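Local coordinates for De novo designed switch protein caging a hemagglutinin binder (sCageHA267_1S) (PDB 7CBC) that is a designed biosensor switch in which a six-helix bundle cages a hemagglutinin-binding domain, probably masking it until the switch opens, at residues A[108-113]-A[178-183]; A[148-153]-A[235-240]. One frame throughout, in Å; residues are numbered along the deposited sequence.

Contact 1: residues A[108-113]-A[178-183]; sequences IAETQD and SERIIE
Thr111 and Ser178 bring their CA atoms to 6.0 Å where helix 99-142 and helix 146-190 run antiparallel, the axes of the two short segments 10.0 Å apart and 175° between their directions. Between them Ile181 is the hydrophobic wedge: its CB points at the facing helix, and its branches divide over two neighbouring residues. CG2, lying anti to the backbone N, reaches the hydroxyl of Thr111, with Ile181 CG2 3.7 Å from Thr111 OG1. CD1 lies against one side of the pair formed by that hydroxyl and the CB of Glu110, while Ile181 CG1 passes 3.8 Å from Glu110 OE1, so the acid lies alongside the isoleucine before it meets charge.

Toward solvent, Glu110 runs out extended and meets Arg180 at about a right angle. Glu110 OE1 and Arg180 NH2 form a long salt bridge of 3.8 Å; OE1 comes in at the guanidinium edge, in its plane, with the two flat groups turned 26° apart. The pair is joined more closely through a water that accepts from Arg180 NH2 at 2.8 Å and donates to Glu110 OE1. Arg180 also pairs through NE with Glu177, so the guanidinium is also held by its own helix.

A second water is set deeper, donating to Thr111 OG1 and to the backbone carbonyl Ser178 O, 2.7 Å from each of these atoms. Thr111 OG1 bonds back to Ala107 O as well, and Ser178 OG to Ala174 O and to Gln211 of helix 195-239. Thr111 in turn touches His207 and Gln211, so helix 195-239 flanks this seam. Isoleucine inside, water-bridged polar groups beside it and a charged pair outside make this an antiparallel helix-helix interface of a designed six-helix bundle.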
loop_
_atom_site.group_PDB
_atom_site.type_symbol
_atom_site.label_atom_id
_atom_site.label_comp_id
_atom_site.label_asym_id
_atom_site.label_seq_id
_atom_site.Cartn_x
_atom_site.Cartn_y
_atom_site.Cartn_z
ATOM N N ILE A 108 -18.370 -4.237 -4.666
ATOM C CA ILE A 108 -17.082 -4.772 -4.244
ATOM C C ILE A 108 -16.109 -4.790 -5.413
ATOM O O ILE A 108 -14.916 -4.498 -5.251
ATOM C CB ILE A 108 -17.271 -6.171 -3.639
ATOM C CG1 ILE A 108 -18.098 -6.082 -2.373
ATOM C CG2 ILE A 108 -15.938 -6.827 -3.312
ATOM C CD1 ILE A 108 -18.276 -7.422 -1.778
ATOM N N ALA A 109 -16.593 -5.134 -6.607
ATOM C CA ALA A 109 -15.699 -5.186 -7.759
ATOM C C ALA A 109 -15.198 -3.798 -8.124
ATOM O O ALA A 109 -13.999 -3.613 -8.364
ATOM C CB ALA A 109 -16.400 -5.842 -8.948
ATOM N N GLU A 110 -16.092 -2.806 -8.170
ATOM C CA GLU A 110 -15.653 -1.443 -8.467
ATOM C C GLU A 110 -14.666 -0.939 -7.432
ATOM O O GLU A 110 -13.717 -0.208 -7.760
ATOM C CB GLU A 110 -16.836 -0.486 -8.495
ATOM C CG GLU A 110 -17.702 -0.503 -9.720
ATOM C CD GLU A 110 -18.754 0.580 -9.620
ATOM O OE1 GLU A 110 -18.390 1.776 -9.699
ATOM O OE2 GLU A 110 -19.933 0.238 -9.410
ATOM N N THR A 111 -14.921 -1.246 -6.162
ATOM C CA THR A 111 -14.036 -0.751 -5.118
ATOM C C THR A 111 -12.663 -1.400 -5.231
ATOM O O THR A 111 -11.631 -0.720 -5.130
ATOM C CB THR A 111 -14.666 -1.003 -3.743
ATOM O OG1 THR A 111 -15.780 -0.119 -3.559
ATOM C CG2 THR A 111 -13.677 -0.719 -2.667
ATOM N N GLN A 112 -12.626 -2.707 -5.495
ATOM C CA GLN A 112 -11.335 -3.364 -5.617
ATOM C C GLN A 112 -10.557 -2.854 -6.817
ATOM O O GLN A 112 -9.332 -2.765 -6.764
ATOM C CB GLN A 112 -11.520 -4.875 -5.684
ATOM C CG GLN A 112 -10.237 -5.663 -5.788
ATOM C CD GLN A 112 -9.281 -5.433 -4.630
ATOM O OE1 GLN A 112 -9.576 -4.705 -3.676
ATOM N NE2 GLN A 112 -8.112 -6.058 -4.715
ATOM N N ASP A 113 -11.237 -2.491 -7.901
ATOM C CA ASP A 113 -10.500 -1.935 -9.024
ATOM C C ASP A 113 -9.890 -0.588 -8.659
ATOM O O ASP A 113 -8.774 -0.274 -9.095
ATOM C CB ASP A 113 -11.407 -1.820 -10.244
ATOM C CG ASP A 113 -10.656 -1.375 -11.482
ATOM O OD1 ASP A 113 -10.750 -0.181 -11.827
ATOM O OD2 ASP A 113 -9.970 -2.215 -12.105
ATOM N N SER A 178 -14.464 5.761 -3.431
ATOM C CA SER A 178 -14.950 4.647 -2.627
ATOM C C SER A 178 -16.229 5.023 -1.890
ATOM O O SER A 178 -17.186 4.237 -1.838
ATOM C CB SER A 178 -13.874 4.208 -1.638
ATOM O OG SER A 178 -12.843 3.506 -2.296
ATOM N N GLU A 179 -16.256 6.221 -1.303
ATOM C CA GLU A 179 -17.449 6.683 -0.610
ATOM C C GLU A 179 -18.597 6.911 -1.579
ATOM O O GLU A 179 -19.755 6.636 -1.248
ATOM C CB GLU A 179 -17.133 7.951 0.172
ATOM C CG GLU A 179 -16.531 7.631 1.519
ATOM C CD GLU A 179 -15.533 8.655 1.989
ATOM O OE1 GLU A 179 -15.288 9.651 1.263
ATOM O OE2 GLU A 179 -14.990 8.448 3.097
ATOM N N ARG A 180 -18.297 7.398 -2.785
ATOM C CA ARG A 180 -19.355 7.615 -3.764
ATOM C C ARG A 180 -19.975 6.294 -4.200
ATOM O O ARG A 180 -21.195 6.209 -4.383
ATOM C CB ARG A 180 -18.815 8.404 -4.960
ATOM C CG ARG A 180 -19.858 8.652 -6.038
ATOM C CD ARG A 180 -19.233 8.829 -7.409
ATOM N NE ARG A 180 -18.789 7.542 -7.937
ATOM C CZ ARG A 180 -19.609 6.570 -8.339
ATOM N NH1 ARG A 180 -20.924 6.735 -8.285
ATOM N NH2 ARG A 180 -19.107 5.427 -8.795
ATOM N N ILE A 181 -19.158 5.248 -4.344
ATOM C CA ILE A 181 -19.680 3.914 -4.640
ATOM C C ILE A 181 -20.622 3.459 -3.533
ATOM O O ILE A 181 -21.726 2.962 -3.789
ATOM C CB ILE A 181 -18.516 2.922 -4.826
ATOM C CG1 ILE A 181 -17.848 3.112 -6.194
ATOM C CG2 ILE A 181 -18.975 1.476 -4.607
ATOM C CD1 ILE A 181 -16.385 2.695 -6.228
ATOM N N ILE A 182 -20.197 3.637 -2.284
ATOM C CA ILE A 182 -21.008 3.239 -1.147
ATOM C C ILE A 182 -22.288 4.063 -1.087
ATOM O O ILE A 182 -23.390 3.512 -1.004
ATOM C CB ILE A 182 -20.187 3.358 0.149
ATOM C CG1 ILE A 182 -18.948 2.469 0.053
ATOM C CG2 ILE A 182 -21.042 2.949 1.355
ATOM C CD1 ILE A 182 -18.039 2.523 1.258
ATOM N N GLU A 183 -22.168 5.391 -1.135
ATOM C CA GLU A 183 -23.348 6.238 -0.987
ATOM C C GLU A 183 -24.367 5.976 -2.092
ATOM O O GLU A 183 -25.578 5.984 -1.842
ATOM C CB GLU A 183 -22.946 7.710 -0.950
ATOM C CG GLU A 183 -24.131 8.684 -0.953
ATOM C CD GLU A 183 -24.912 8.719 0.367
ATOM O OE1 GLU A 183 -24.393 8.216 1.385
ATOM O OE2 GLU A 183 -26.049 9.250 0.386
HETATM O O HOH W 1 -20.936 3.298 -8.893
HETATM O O HOH W 2 -16.292 1.729 -1.726
#

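Contact 2: residues A[148-153]-A[235-240]; sequences TIREAL and LLRLAS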
loop_
_atom_site.group_PDB
_atom_site.type_symbol
_atom_site.label_atom_id
_atom_site.label_comp_id
_atom_site.label_asym_id
_atom_site.label_seq_id
_atom_site.Cartn_x
_atom_site.Cartn_y
_atom_site.Cartn_z
ATOM N N THR A 148 25.483 25.811 -8.524
ATOM C CA THR A 148 24.877 24.844 -9.435
ATOM C C THR A 148 24.510 23.552 -8.718
ATOM O O THR A 148 23.576 22.861 -9.133
ATOM C CB THR A 148 25.844 24.557 -10.575
ATOM O OG1 THR A 148 27.139 24.292 -10.013
ATOM C CG2 THR A 148 25.927 25.765 -11.520
ATOM N N ILE A 149 25.264 23.198 -7.673
ATOM C CA ILE A 149 24.907 22.086 -6.801
ATOM C C ILE A 149 23.570 22.357 -6.128
ATOM O O ILE A 149 22.692 21.487 -6.062
ATOM C CB ILE A 149 26.009 21.864 -5.749
ATOM C CG1 ILE A 149 27.244 21.182 -6.350
ATOM C CG2 ILE A 149 25.457 21.098 -4.541
ATOM C CD1 ILE A 149 28.342 20.996 -5.334
ATOM N N ARG A 150 23.398 23.571 -5.610
ATOM C CA ARG A 150 22.171 23.881 -4.901
ATOM C C ARG A 150 20.997 23.996 -5.865
ATOM O O ARG A 150 19.880 23.560 -5.547
ATOM C CB ARG A 150 22.350 25.159 -4.095
ATOM C CG ARG A 150 21.060 25.785 -3.744
ATOM C CD ARG A 150 20.538 25.057 -2.546
ATOM N NE ARG A 150 19.432 25.745 -1.941
ATOM C CZ ARG A 150 19.587 26.647 -0.981
ATOM N NH1 ARG A 150 20.813 26.956 -0.551
ATOM N NH2 ARG A 150 18.532 27.268 -0.457
ATOM N N GLU A 151 21.232 24.551 -7.057
ATOM C CA GLU A 151 20.182 24.565 -8.074
ATOM C C GLU A 151 19.670 23.155 -8.348
ATOM O O GLU A 151 18.462 22.944 -8.504
ATOM C CB GLU A 151 20.693 25.204 -9.365
ATOM C CG GLU A 151 19.707 25.119 -10.529
ATOM C CD GLU A 151 20.302 25.577 -11.860
ATOM O OE1 GLU A 151 21.450 26.078 -11.879
ATOM O OE2 GLU A 151 19.620 25.429 -12.896
ATOM N N ALA A 152 20.575 22.176 -8.390
ATOM C CA ALA A 152 20.160 20.795 -8.604
ATOM C C ALA A 152 19.406 20.244 -7.396
ATOM O O ALA A 152 18.441 19.492 -7.554
ATOM C CB ALA A 152 21.379 19.929 -8.925
ATOM N N LEU A 153 19.832 20.598 -6.183
ATOM C CA LEU A 153 19.125 20.145 -4.989
ATOM C C LEU A 153 17.730 20.760 -4.898
ATOM O O LEU A 153 16.750 20.068 -4.589
ATOM C CB LEU A 153 19.942 20.482 -3.744
ATOM C CG LEU A 153 21.244 19.698 -3.562
ATOM C CD1 LEU A 153 21.997 20.222 -2.356
ATOM C CD2 LEU A 153 20.956 18.208 -3.406
ATOM N N LEU A 235 19.877 14.243 3.027
ATOM C CA LEU A 235 21.176 13.595 2.919
ATOM C C LEU A 235 21.958 14.116 1.720
ATOM O O LEU A 235 23.180 14.311 1.804
ATOM C CB LEU A 235 20.985 12.087 2.823
ATOM C CG LEU A 235 22.224 11.229 2.608
ATOM C CD1 LEU A 235 23.139 11.273 3.831
ATOM C CD2 LEU A 235 21.804 9.805 2.290
ATOM N N LEU A 236 21.271 14.343 0.593
ATOM C CA LEU A 236 21.921 14.943 -0.571
ATOM C C LEU A 236 22.364 16.369 -0.283
ATOM O O LEU A 236 23.423 16.813 -0.759
ATOM C CB LEU A 236 20.980 14.921 -1.771
ATOM C CG LEU A 236 20.808 13.551 -2.425
ATOM C CD1 LEU A 236 20.050 13.690 -3.724
ATOM C CD2 LEU A 236 22.151 12.889 -2.666
ATOM N N ARG A 237 21.554 17.112 0.469
ATOM C CA ARG A 237 21.969 18.434 0.910
ATOM C C ARG A 237 23.276 18.356 1.681
ATOM O O ARG A 237 24.207 19.117 1.409
ATOM C CB ARG A 237 20.871 19.069 1.758
ATOM C CG ARG A 237 21.063 20.543 2.033
ATOM C CD ARG A 237 19.729 21.275 1.933
ATOM N NE ARG A 237 19.879 22.705 2.182
ATOM C CZ ARG A 237 20.363 23.566 1.294
ATOM N NH1 ARG A 237 20.734 23.140 0.093
ATOM N NH2 ARG A 237 20.477 24.853 1.605
ATOM N N LEU A 238 23.381 17.407 2.615
ATOM C CA LEU A 238 24.565 17.290 3.463
ATOM C C LEU A 238 25.756 16.683 2.725
ATOM O O LEU A 238 26.902 17.067 2.981
ATOM C CB LEU A 238 24.243 16.449 4.697
ATOM C CG LEU A 238 24.081 17.163 6.039
ATOM C CD1 LEU A 238 23.049 18.291 5.929
ATOM C CD2 LEU A 238 23.681 16.148 7.115
ATOM N N ALA A 239 25.517 15.726 1.825
ATOM C CA ALA A 239 26.611 15.024 1.166
ATOM C C ALA A 239 27.310 15.870 0.116
ATOM O O ALA A 239 28.367 15.465 -0.368
ATOM C CB ALA A 239 26.119 13.728 0.521
ATOM N N SER A 240 26.740 17.009 -0.260
ATOM C CA SER A 240 27.488 18.000 -1.013
ATOM C C SER A 240 28.102 19.065 -0.113
ATOM O O SER A 240 28.898 19.870 -0.598
ATOM C CB SER A 240 26.595 18.660 -2.067
ATOM O OG SER A 240 25.425 19.197 -1.480
#
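Apolar packing centres on Leu153, whose two methyls both press on the near face of the other helix. Leu153 CD2 lies 3.7 Å from Leu236 CB, and CD1 reaches Arg237 CA and the hydroxyl of Ser240. One turn earlier, Ile149 turns CG2 to the same serine, with Ile149 CG2 3.6 Å from Ser240 OG and close to its CB. Both aliphatic side chains thus come to one side of the serine hydroxyl, its oxygen brought there by a chi1 of 54° that sets OG between the backbone N and the carbonyl carbon. Leu140 of helix 99-142 touches both Ile149 and Leu153, while Leu236 packs against Ala136 and against Val41 of helix 3-46.

Ser240 OG turns back to the preceding carbonyls: it is 3.2 Å from Leu236 O and 3.1 Å from Arg237 O, and its proton has either carbonyl as a possible acceptor.

Like charges meet at the surface. Arg150 and Arg237 converge from the two helices, with Arg150 NH1 only 3.0 Å from Arg237 NH2, two donors with no hydrogen bond between them. NH2 of Arg237 stands over one face of the Arg150 guanidinium, displaced from the centre of that face toward the edge of the group, and the two planes are 73° apart, so this is not a parallel stack. Arg237 NH1 lies over the Arg150 side chain, 3.3 Å from Arg150 CD. The repulsion expected here is probably eased by Glu154, which forms a salt bridge with Arg150 NE.

The backbones run antiparallel, 174° between directions, with segment axes 10.6 Å apart and Leu153 CA 6.8 Å from Arg237 CA. An aliphatic inner face bordered by charged residues, here close to the helix termini, characterises the antiparallel packing of this long-helix bundle.

From the N terminus, helices 3-46 and 50-93 precede both contacts. Helix 99-142 then brings in 108-113, and after a turn helix 146-190 enters with 148-153 and runs back to 178-183, where contact 1 closes a helical hairpin. The chain turns again into helix 195-239, and contact 2 is completed at its far end by 235-240. The segments alternate, so the two closures cross rather than nest. Helix 146-190 is common to both, meeting one neighbour near each of its ends. The centres of contact 1 and contact 2 are 44 Å apart, on opposite sides of the chain's centre. Together they tie three consecutive antiparallel helices of the bundle.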